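Local coordinates for uncharacterized protein (Desulfovibrio piger, PDB 4LG3) that is of unknown function but belongs to the DUF4875 family, grouped with CamS-like proteins, and folds as a mixed beta-sheet with flanking helices, at residues I21-R26 with D101-G107; V75-D81 with V92-Y98; A87-T91 with M168-V172; K129-W134 with I156-I162. All coordinates share one frame; numbering follows the deposited sequence.

Contact 1: residues I21-R26 with D101-G107; sequences IPGRLR and DGKGVSG
R24 reaches from the loop 21-26 into the loop 101-107 and ends in a two-pronged salt bridge with D101. Its CB starts toward that loop, and with CG trans to the backbone N (chi1 -168°) the chain runs extended as far as NE. R24 CG and CD pass the carbonyl of V105, R24 CD lying 3.5 Å from G107 CA. R24 NE makes two weak, bent hydrogen bonds, to the carbonyl oxygens of G104 and V105. The guanidinium then spreads in one plane with its acceptors: R24 NH1 gives a nearly straight bond of 2.7 Å to D101 OD2, taken by the syn lone pair, while R24 NH2 divides its protons between D101 OD1 and G104 O, both at 2.7 Å. Carboxylate and guanidinium are 16° apart, almost coplanar, and G107 CA covers one face of the arginine near its rim. D101 is itself fixed by an Asx turn, K103 N donating to D101 OD1 from above the carboxylate plane. On the other side of the contact, a type II beta turn from I21 to R24, with G23 at positive phi, brings the chain round between strands 10-18 and 26-36. I21 CD1 sits 3.4 Å from V105 O and 4.0 Å from V105 CG1, the two side chains crossing at about a right angle. A water lies between V105 O and R24 O, closer to the former. The guanidinium of R26 brings NH1 to within 3.6 Å of V105 CG1, while its NE bonds to N28.

Contact 2: residues V75-D81 with V92-Y98; sequences VVSITLD and VLATATY. With SO4 (sulfate ion), chain D.
Matching first torsions, -84° in S77 and -61° in T97, turn both hydroxyls away from their own carbonyl carbons and bring S77 OG within 2.8 Å of T97 OG1. The two oxygens share a hydrogen bond across a non-hydrogen-bonded pair, and S77 OG also accepts from R26. Further along the same face, T79 CG2 meets V92 CG2 at 4.0 Å, and T79 lies beside T95, both pointing the same way. The strands form an antiparallel beta hairpin, 4.6 Å between axes, in which V76 pairs with Y98, I78 with A96 and L80 with A94 through backbone bonds. A classic bulge then sets L93 and A94 against L80: L80 O takes a bond of 2.8 Å from L93 N and a weak one from A94 N. L80 CD2 packs on L93 CB at 4.0 Å. At the other end, Y98 OH donates to O2 of a sulfate at 2.7 Å, the oxygen lying near the ring plane, at its edge; the ion, probably from the crystallisation liquor, is also bound by W113, which stacks on Y98. The hairpin runs through the sheet between strand 26-36, parallel to 75-81, and strand 113-118, while helix 53-71 covers the face bearing L80 and Y98.

Contact 3: residues A87-T91 with M168-V172; sequences AFGKT and MLNPV
Two loops meet here in a small, mostly apolar contact: residues 87-91, just ahead of strand 92-98, and residues 168-172, which follow helix 149-160 and precede strand 175-176. L169 is the main wedge. Its CG stands trans to the backbone N (chi1 175°), which carries the branched end to the other loop, where L169 CD1 lies 3.4 Å from F88 O. The second methyl, L169 CD2, comes in at the edge of the F88 ring, close to its plane and 4.0 Å from F88 CD1; one ring face is partly covered by A87 CB. The CB of T91 points toward 168-172, and the methyl T91 CG2 touches L169 O at 3.4 Å and the amide carbon CG of N170 at 3.5 Å, the N170 side chain passing obliquely. No direct hydrogen bond joins the segments. Instead Q131, from helix 125-137, donates through its amide nitrogen to both T91 OG1 and L169 O, so one side chain ties the two loops to the same helix. W134 of that helix also packs on L169. This is loop-to-loop packing bridged by a helix glutamine, where the end of the 75-81/92-98 hairpin connection meets the helical part of the chain.

Contact 4: residues K129-W134 with I156-I162; sequences KIQCLW and IAKKLKI. With EDO (1,2-ethanediol), chain H.
Helix segments 129-134 and 156-160 cross at 126° between their N-to-C directions, with axes 11.1 Å apart at closest approach, a rather wide spacing filled by large aliphatic side chains. The arrangement is a helix-helix packing within the helical part of the DUF4875 chain, in which helix 125-137 meets the C-terminal end of helix 149-160 and the residues just after it. L133 is central. Its CG stands beside the backbone N and trans to the carbonyl carbon (chi1 -65°), and L133 CD1 touches I156 CG2 and L160 CG, each at 3.8 Å. Toward I156 it slides past in the opposite direction, whereas with L160 it meets tip to tip. I130 extends the apolar seam: I130 CG1 lies 3.7 Å from L160 CD1, and I130 CD1 meets I162 CD1 end to end at 3.8 Å. That last partner is placed by a turn of the chain, since K161 leaves the helix with positive phi and I162 N bonds back to A157 O. V167 packs against I130, I156 and I162 from a loop. On the more exposed side, the bent chain of K159 crosses L133, and its NZ stays 5.6 Å from K129 NZ, two like charges that would probably repel weakly if not screened by solvent. At the other end I156 CD1 approaches W134 CE3 at 3.9 Å, their side chains crossing nearly at right angles. The indole N-H of W134 points elsewhere, giving a nearly straight bond of 3.0 Å from W134 NE1 to O1 of an ethanediol, probably from the crystallisation liquor.

Contact 2 is the buried one, a hairpin near the centre of the chain; the other three are partly buried and lie farther out. Contacts 1 and 4 stand on opposite sides of that centre, about 43 Å apart between their centres. Chemistry follows place: backbone bonds rule the sheet, a charged pair joins the loops at one end of it, and methyl packing dominates among the helices at the far end. R26 links contact 1 to contact 2 through S77, and V75 lies against R24. Contact 3 is the transition, its first loop leading into strand 92-98 of contact 2 and its two loops both bound to Q131 on the helix of contact 4.

Contact 1: residues I21-R26 with D101-G107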
# COMPACT_ATOMS: atom_id res chain seq x y z
N ILE A 21 -3.48 20.80 -12.36
CA ILE A 21 -3.63 20.75 -13.79
C ILE A 21 -5.07 21.21 -14.08
O ILE A 21 -6.04 20.51 -13.74
CB ILE A 21 -3.28 19.35 -14.35
CG1 ILE A 21 -1.77 19.06 -14.06
CG2 ILE A 21 -3.58 19.32 -15.85
CD1 ILE A 21 -1.33 17.75 -14.21
N PRO A 22 -5.20 22.45 -14.63
CA PRO A 22 -6.54 23.01 -14.91
C PRO A 22 -7.42 22.10 -15.79
O PRO A 22 -6.95 21.57 -16.82
CB PRO A 22 -6.25 24.35 -15.60
CG PRO A 22 -4.79 24.28 -16.04
CD PRO A 22 -4.12 23.37 -15.06
N GLY A 23 -8.65 21.87 -15.32
CA GLY A 23 -9.66 21.00 -15.93
C GLY A 23 -9.35 19.52 -15.87
O GLY A 23 -9.88 18.74 -16.67
N ARG A 24 -8.49 19.10 -14.95
CA ARG A 24 -8.08 17.71 -14.86
C ARG A 24 -7.85 17.36 -13.40
O ARG A 24 -6.73 17.47 -12.89
CB ARG A 24 -6.84 17.47 -15.73
CG ARG A 24 -6.51 16.02 -15.91
CD ARG A 24 -5.74 15.76 -17.18
NE ARG A 24 -5.60 14.32 -17.36
CZ ARG A 24 -6.40 13.58 -18.12
NH1 ARG A 24 -7.37 14.16 -18.83
NH2 ARG A 24 -6.24 12.27 -18.18
N LEU A 25 -8.93 16.96 -12.74
CA LEU A 25 -8.94 16.58 -11.34
C LEU A 25 -8.26 15.22 -11.13
O LEU A 25 -8.63 14.23 -11.76
CB LEU A 25 -10.39 16.54 -10.79
CG LEU A 25 -10.60 15.95 -9.35
CD1 LEU A 25 -10.26 16.96 -8.29
CD2 LEU A 25 -12.03 15.50 -9.15
N ARG A 26 -7.28 15.21 -10.23
CA ARG A 26 -6.58 14.01 -9.78
C ARG A 26 -7.10 13.62 -8.38
O ARG A 26 -7.32 14.49 -7.55
CB ARG A 26 -5.08 14.24 -9.78
CG ARG A 26 -4.28 13.01 -9.40
CD ARG A 26 -2.80 13.26 -9.53
NE ARG A 26 -2.05 12.08 -9.11
CZ ARG A 26 -0.81 11.79 -9.48
NH1 ARG A 26 -0.14 12.62 -10.26
NH2 ARG A 26 -0.24 10.67 -9.08
N ASP A 101 -9.70 8.59 -19.77
CA ASP A 101 -9.71 9.20 -21.10
C ASP A 101 -8.39 8.94 -21.92
O ASP A 101 -8.29 9.40 -23.06
CB ASP A 101 -10.00 10.73 -21.01
CG ASP A 101 -8.90 11.62 -20.43
OD1 ASP A 101 -7.84 11.09 -20.04
OD2 ASP A 101 -9.12 12.84 -20.35
N GLY A 102 -7.45 8.20 -21.34
CA GLY A 102 -6.20 7.82 -22.00
C GLY A 102 -5.19 8.93 -22.23
O GLY A 102 -4.33 8.80 -23.11
N LYS A 103 -5.25 10.00 -21.42
CA LYS A 103 -4.40 11.19 -21.53
C LYS A 103 -3.50 11.41 -20.30
O LYS A 103 -2.96 12.49 -20.11
CB LYS A 103 -5.27 12.44 -21.78
CG LYS A 103 -5.90 12.47 -23.17
CD LYS A 103 -6.99 13.54 -23.28
CE LYS A 103 -7.82 13.33 -24.52
NZ LYS A 103 -8.79 14.45 -24.76
N GLY A 104 -3.33 10.37 -19.51
CA GLY A 104 -2.48 10.36 -18.33
C GLY A 104 -2.77 11.37 -17.25
O GLY A 104 -3.91 11.76 -17.02
N VAL A 105 -1.71 11.81 -16.56
CA VAL A 105 -1.79 12.82 -15.51
C VAL A 105 -1.89 14.24 -16.14
O VAL A 105 -2.75 15.03 -15.72
CB VAL A 105 -0.60 12.70 -14.54
CG1 VAL A 105 -0.55 13.87 -13.57
CG2 VAL A 105 -0.65 11.38 -13.76
N SER A 106 -1.05 14.54 -17.15
CA SER A 106 -0.98 15.86 -17.79
C SER A 106 -2.19 16.25 -18.64
O SER A 106 -2.48 17.45 -18.76
CB SER A 106 0.26 15.95 -18.67
OG SER A 106 0.15 15.11 -19.80
N GLY A 107 -2.83 15.28 -19.29
CA GLY A 107 -3.92 15.56 -20.21
C GLY A 107 -3.45 15.55 -21.66
O GLY A 107 -4.25 15.72 -22.59
O HOH W 1 -4.20 15.49 -13.47

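Contact 2: residues V75-D81 with V92-Y98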
# COMPACT_ATOMS: atom_id res chain seq x y z
N VAL A 75 -8.07 11.53 -13.31
CA VAL A 75 -6.90 10.74 -12.93
C VAL A 75 -7.09 10.25 -11.51
O VAL A 75 -7.51 11.03 -10.64
CB VAL A 75 -5.56 11.57 -13.03
CG1 VAL A 75 -4.33 10.67 -12.86
CG2 VAL A 75 -5.48 12.33 -14.33
N VAL A 76 -6.74 8.98 -11.25
CA VAL A 76 -6.86 8.39 -9.92
C VAL A 76 -5.61 7.59 -9.62
O VAL A 76 -5.26 6.69 -10.37
CB VAL A 76 -8.14 7.53 -9.76
CG1 VAL A 76 -8.22 6.90 -8.37
CG2 VAL A 76 -9.39 8.35 -10.02
N SER A 77 -4.97 7.90 -8.50
CA SER A 77 -3.81 7.17 -7.99
C SER A 77 -4.20 6.40 -6.75
O SER A 77 -4.80 6.97 -5.85
CB SER A 77 -2.65 8.11 -7.68
OG SER A 77 -1.93 8.37 -8.86
N ILE A 78 -3.93 5.10 -6.74
CA ILE A 78 -4.24 4.22 -5.60
C ILE A 78 -2.93 3.61 -5.05
O ILE A 78 -2.13 3.10 -5.81
CB ILE A 78 -5.28 3.10 -5.94
CG1 ILE A 78 -6.56 3.65 -6.61
CG2 ILE A 78 -5.60 2.21 -4.73
CD1 ILE A 78 -7.49 4.50 -5.78
N THR A 79 -2.74 3.66 -3.74
CA THR A 79 -1.62 3.02 -3.07
C THR A 79 -2.21 2.08 -2.03
O THR A 79 -2.97 2.52 -1.16
CB THR A 79 -0.61 4.00 -2.42
OG1 THR A 79 -0.16 4.92 -3.41
CG2 THR A 79 0.59 3.28 -1.81
N LEU A 80 -1.85 0.78 -2.13
CA LEU A 80 -2.25 -0.20 -1.15
C LEU A 80 -1.11 -0.35 -0.15
O LEU A 80 -0.00 -0.72 -0.53
CB LEU A 80 -2.62 -1.55 -1.80
CG LEU A 80 -2.90 -2.74 -0.89
CD1 LEU A 80 -4.19 -2.54 -0.09
CD2 LEU A 80 -2.97 -4.02 -1.70
N ASP A 81 -1.39 -0.03 1.13
CA ASP A 81 -0.41 -0.17 2.21
C ASP A 81 -0.57 -1.51 2.94
O ASP A 81 -1.65 -2.09 2.92
CB ASP A 81 -0.49 1.00 3.20
CG ASP A 81 -0.09 2.33 2.62
OD1 ASP A 81 1.00 2.40 1.99
OD2 ASP A 81 -0.82 3.33 2.84
N VAL A 92 4.32 -0.34 1.05
CA VAL A 92 3.52 -0.42 -0.17
C VAL A 92 3.46 -1.86 -0.64
O VAL A 92 4.50 -2.48 -0.87
CB VAL A 92 4.12 0.50 -1.29
CG1 VAL A 92 3.35 0.38 -2.60
CG2 VAL A 92 4.17 1.93 -0.82
N LEU A 93 2.24 -2.37 -0.81
CA LEU A 93 1.96 -3.69 -1.36
C LEU A 93 1.61 -3.62 -2.87
O LEU A 93 1.87 -4.56 -3.60
CB LEU A 93 0.81 -4.37 -0.60
CG LEU A 93 1.05 -4.76 0.86
CD1 LEU A 93 -0.10 -5.60 1.37
CD2 LEU A 93 2.41 -5.50 1.06
N ALA A 94 1.03 -2.49 -3.32
CA ALA A 94 0.61 -2.32 -4.71
C ALA A 94 0.28 -0.89 -5.00
O ALA A 94 -0.15 -0.17 -4.09
CB ALA A 94 -0.63 -3.20 -5.00
N THR A 95 0.40 -0.49 -6.28
CA THR A 95 0.06 0.85 -6.79
C THR A 95 -0.52 0.76 -8.19
O THR A 95 -0.17 -0.15 -8.94
CB THR A 95 1.29 1.82 -6.85
OG1 THR A 95 2.25 1.34 -7.79
CG2 THR A 95 1.94 2.08 -5.52
N ALA A 96 -1.33 1.77 -8.56
CA ALA A 96 -1.91 1.92 -9.89
C ALA A 96 -2.44 3.33 -10.09
O ALA A 96 -3.10 3.88 -9.20
CB ALA A 96 -3.04 0.90 -10.11
N THR A 97 -2.16 3.90 -11.26
CA THR A 97 -2.68 5.19 -11.68
C THR A 97 -3.55 4.93 -12.94
O THR A 97 -3.13 4.26 -13.87
CB THR A 97 -1.56 6.23 -11.84
OG1 THR A 97 -0.90 6.41 -10.57
CG2 THR A 97 -2.10 7.56 -12.35
N TYR A 98 -4.76 5.45 -12.91
CA TYR A 98 -5.79 5.30 -13.92
C TYR A 98 -6.27 6.65 -14.45
O TYR A 98 -6.69 7.51 -13.66
CB TYR A 98 -6.97 4.55 -13.29
CG TYR A 98 -8.15 4.26 -14.20
CD1 TYR A 98 -7.96 3.87 -15.53
CD2 TYR A 98 -9.45 4.27 -13.71
CE1 TYR A 98 -9.04 3.53 -16.35
CE2 TYR A 98 -10.54 3.94 -14.52
CZ TYR A 98 -10.33 3.58 -15.84
OH TYR A 98 -11.37 3.24 -16.66
S SO4 D . -10.20 0.67 -19.36
O1 SO4 D . -11.41 -0.16 -19.27
O2 SO4 D . -10.53 2.02 -18.89
O3 SO4 D . -9.13 0.05 -18.56
O4 SO4 D . -9.76 0.74 -20.76

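Contact 3: residues A87-T91 with M168-V172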
# COMPACT_ATOMS: atom_id res chain seq x y z
N ALA A 87 4.18 6.65 8.40
CA ALA A 87 5.02 6.47 7.21
C ALA A 87 5.97 5.27 7.32
O ALA A 87 6.13 4.54 6.34
CB ALA A 87 5.83 7.73 6.95
N PHE A 88 6.61 5.07 8.48
CA PHE A 88 7.58 3.98 8.66
C PHE A 88 7.05 2.91 9.61
O PHE A 88 7.82 2.29 10.32
CB PHE A 88 8.93 4.54 9.10
CG PHE A 88 9.43 5.56 8.09
CD1 PHE A 88 9.90 5.15 6.84
CD2 PHE A 88 9.36 6.92 8.35
CE1 PHE A 88 10.29 6.08 5.88
CE2 PHE A 88 9.75 7.86 7.39
CZ PHE A 88 10.19 7.43 6.15
N GLY A 89 5.73 2.69 9.55
CA GLY A 89 5.02 1.67 10.31
C GLY A 89 4.25 0.76 9.37
O GLY A 89 3.41 -0.04 9.81
N LYS A 90 4.52 0.89 8.06
CA LYS A 90 3.83 0.17 6.98
C LYS A 90 4.63 0.32 5.72
O LYS A 90 5.54 1.16 5.68
CB LYS A 90 2.39 0.73 6.76
CG LYS A 90 2.39 2.14 6.20
CD LYS A 90 1.09 2.91 6.33
CE LYS A 90 1.28 4.26 5.68
NZ LYS A 90 0.14 5.14 5.94
N THR A 91 4.30 -0.49 4.69
CA THR A 91 4.96 -0.46 3.37
C THR A 91 3.92 -0.61 2.27
O THR A 91 2.80 -0.99 2.53
CB THR A 91 6.06 -1.55 3.24
OG1 THR A 91 5.50 -2.85 3.42
CG2 THR A 91 7.26 -1.31 4.14
N MSE A 168 12.97 -6.26 9.91
CA MSE A 168 13.06 -5.25 8.86
C MSE A 168 11.70 -4.66 8.60
O MSE A 168 10.68 -5.32 8.82
CB MSE A 168 13.65 -5.81 7.56
CG MSE A 168 12.78 -6.86 6.88
SE MSE A 168 13.93 -8.00 5.84
CE MSE A 168 14.66 -9.06 7.26
N LEU A 169 11.69 -3.39 8.15
CA LEU A 169 10.47 -2.68 7.84
C LEU A 169 9.87 -3.22 6.54
O LEU A 169 8.65 -3.43 6.48
CB LEU A 169 10.71 -1.15 7.77
CG LEU A 169 9.51 -0.25 7.34
CD1 LEU A 169 8.29 -0.36 8.29
CD2 LEU A 169 9.95 1.17 7.13
N ASN A 170 10.72 -3.44 5.52
CA ASN A 170 10.29 -3.87 4.20
C ASN A 170 10.82 -5.30 3.88
O ASN A 170 11.89 -5.44 3.28
CB ASN A 170 10.73 -2.83 3.14
CG ASN A 170 9.72 -2.60 2.04
OD1 ASN A 170 8.96 -3.49 1.63
ND2 ASN A 170 9.70 -1.38 1.54
N PRO A 171 10.04 -6.35 4.26
CA PRO A 171 10.48 -7.73 3.95
C PRO A 171 10.32 -8.11 2.49
O PRO A 171 10.85 -9.14 2.08
CB PRO A 171 9.54 -8.60 4.81
CG PRO A 171 8.35 -7.80 5.03
CD PRO A 171 8.74 -6.34 4.95
N VAL A 172 9.54 -7.34 1.71
CA VAL A 172 9.20 -7.65 0.32
C VAL A 172 8.95 -6.34 -0.41
O VAL A 172 7.94 -5.67 -0.15
CB VAL A 172 7.95 -8.61 0.22
CG1 VAL A 172 7.45 -8.71 -1.19
CG2 VAL A 172 8.24 -10.01 0.76

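Contact 4: residues K129-W134 with I156-I162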
# COMPACT_ATOMS: atom_id res chain seq x y z
N LYS A 129 3.53 -7.14 12.52
CA LYS A 129 3.82 -6.78 13.91
C LYS A 129 5.19 -6.09 13.97
O LYS A 129 5.33 -5.10 14.69
CB LYS A 129 3.78 -8.03 14.83
CG LYS A 129 4.02 -7.76 16.33
CD LYS A 129 2.77 -7.27 17.06
CE LYS A 129 3.07 -6.20 18.09
NZ LYS A 129 1.87 -5.39 18.43
N ILE A 130 6.19 -6.60 13.22
CA ILE A 130 7.55 -6.03 13.21
C ILE A 130 7.47 -4.58 12.70
O ILE A 130 8.09 -3.68 13.30
CB ILE A 130 8.56 -6.90 12.39
CG1 ILE A 130 8.84 -8.24 13.10
CG2 ILE A 130 9.88 -6.17 12.14
CD1 ILE A 130 9.59 -9.28 12.24
N GLN A 131 6.67 -4.35 11.61
CA GLN A 131 6.41 -3.04 10.98
C GLN A 131 5.78 -2.06 11.94
O GLN A 131 6.17 -0.90 11.99
CB GLN A 131 5.47 -3.18 9.78
CG GLN A 131 6.13 -3.80 8.57
CD GLN A 131 5.28 -3.60 7.36
OE1 GLN A 131 4.05 -3.57 7.43
NE2 GLN A 131 5.92 -3.46 6.23
N CYS A 132 4.81 -2.55 12.72
CA CYS A 132 4.11 -1.79 13.74
C CYS A 132 5.08 -1.37 14.86
O CYS A 132 5.09 -0.19 15.24
CB CYS A 132 2.93 -2.59 14.28
SG CYS A 132 1.95 -1.71 15.52
N LEU A 133 5.94 -2.30 15.35
CA LEU A 133 6.94 -2.01 16.37
C LEU A 133 7.97 -1.03 15.83
O LEU A 133 8.27 -0.06 16.51
CB LEU A 133 7.62 -3.28 16.88
CG LEU A 133 6.74 -4.28 17.64
CD1 LEU A 133 7.56 -5.45 18.14
CD2 LEU A 133 6.00 -3.63 18.79
N TRP A 134 8.44 -1.24 14.58
CA TRP A 134 9.37 -0.34 13.87
C TRP A 134 8.85 1.09 13.92
O TRP A 134 9.56 1.97 14.40
CB TRP A 134 9.53 -0.78 12.39
CG TRP A 134 10.68 -0.12 11.69
CD1 TRP A 134 10.70 1.13 11.14
CD2 TRP A 134 12.01 -0.65 11.52
NE1 TRP A 134 11.95 1.41 10.63
CE2 TRP A 134 12.77 0.34 10.85
CE3 TRP A 134 12.62 -1.88 11.84
CZ2 TRP A 134 14.11 0.12 10.47
CZ3 TRP A 134 13.94 -2.09 11.48
CH2 TRP A 134 14.68 -1.10 10.81
N ILE A 156 13.62 -5.02 18.87
CA ILE A 156 12.41 -5.68 18.36
C ILE A 156 12.62 -7.18 18.54
O ILE A 156 11.75 -7.86 19.07
CB ILE A 156 12.03 -5.26 16.89
CG1 ILE A 156 11.69 -3.75 16.81
CG2 ILE A 156 10.84 -6.09 16.35
CD1 ILE A 156 11.79 -3.15 15.43
N ALA A 157 13.82 -7.67 18.17
CA ALA A 157 14.23 -9.07 18.31
C ALA A 157 14.08 -9.55 19.75
O ALA A 157 13.49 -10.60 19.97
CB ALA A 157 15.66 -9.24 17.84
N LYS A 158 14.56 -8.75 20.72
CA LYS A 158 14.50 -9.05 22.16
C LYS A 158 13.06 -9.09 22.66
O LYS A 158 12.74 -9.90 23.52
CB LYS A 158 15.30 -8.02 22.96
CG LYS A 158 15.70 -8.52 24.35
CD LYS A 158 16.77 -7.66 24.99
CE LYS A 158 17.61 -8.46 25.96
NZ LYS A 158 18.86 -7.75 26.36
N LYS A 159 12.21 -8.22 22.13
CA LYS A 159 10.81 -8.13 22.50
C LYS A 159 9.99 -9.32 21.96
O LYS A 159 9.17 -9.88 22.69
CB LYS A 159 10.22 -6.80 21.98
CG LYS A 159 9.09 -6.25 22.84
CD LYS A 159 8.05 -5.50 22.03
CE LYS A 159 7.09 -4.77 22.94
NZ LYS A 159 5.70 -4.79 22.41
N LEU A 160 10.21 -9.70 20.70
CA LEU A 160 9.47 -10.77 20.04
C LEU A 160 10.14 -12.13 20.18
O LEU A 160 9.57 -13.14 19.76
CB LEU A 160 9.27 -10.44 18.55
CG LEU A 160 8.47 -9.19 18.22
CD1 LEU A 160 8.47 -8.92 16.74
CD2 LEU A 160 7.04 -9.28 18.73
N LYS A 161 11.35 -12.15 20.78
CA LYS A 161 12.14 -13.36 21.03
C LYS A 161 12.39 -14.11 19.69
O LYS A 161 12.20 -15.33 19.59
CB LYS A 161 11.49 -14.24 22.12
CG LYS A 161 11.26 -13.48 23.44
CD LYS A 161 10.34 -14.20 24.41
CE LYS A 161 10.10 -13.40 25.66
NZ LYS A 161 9.14 -12.28 25.45
N ILE A 162 12.81 -13.35 18.67
CA ILE A 162 13.13 -13.81 17.31
C ILE A 162 14.54 -13.30 16.91
O ILE A 162 15.01 -12.35 17.54
CB ILE A 162 12.03 -13.36 16.28
CG1 ILE A 162 11.92 -11.83 16.18
CG2 ILE A 162 10.68 -14.03 16.55
CD1 ILE A 162 11.38 -11.32 14.84
C1 EDO H . 14.48 3.78 8.82
O1 EDO H . 13.12 3.81 9.31
C2 EDO H . 14.76 2.57 7.81
O2 EDO H . 13.56 2.12 7.10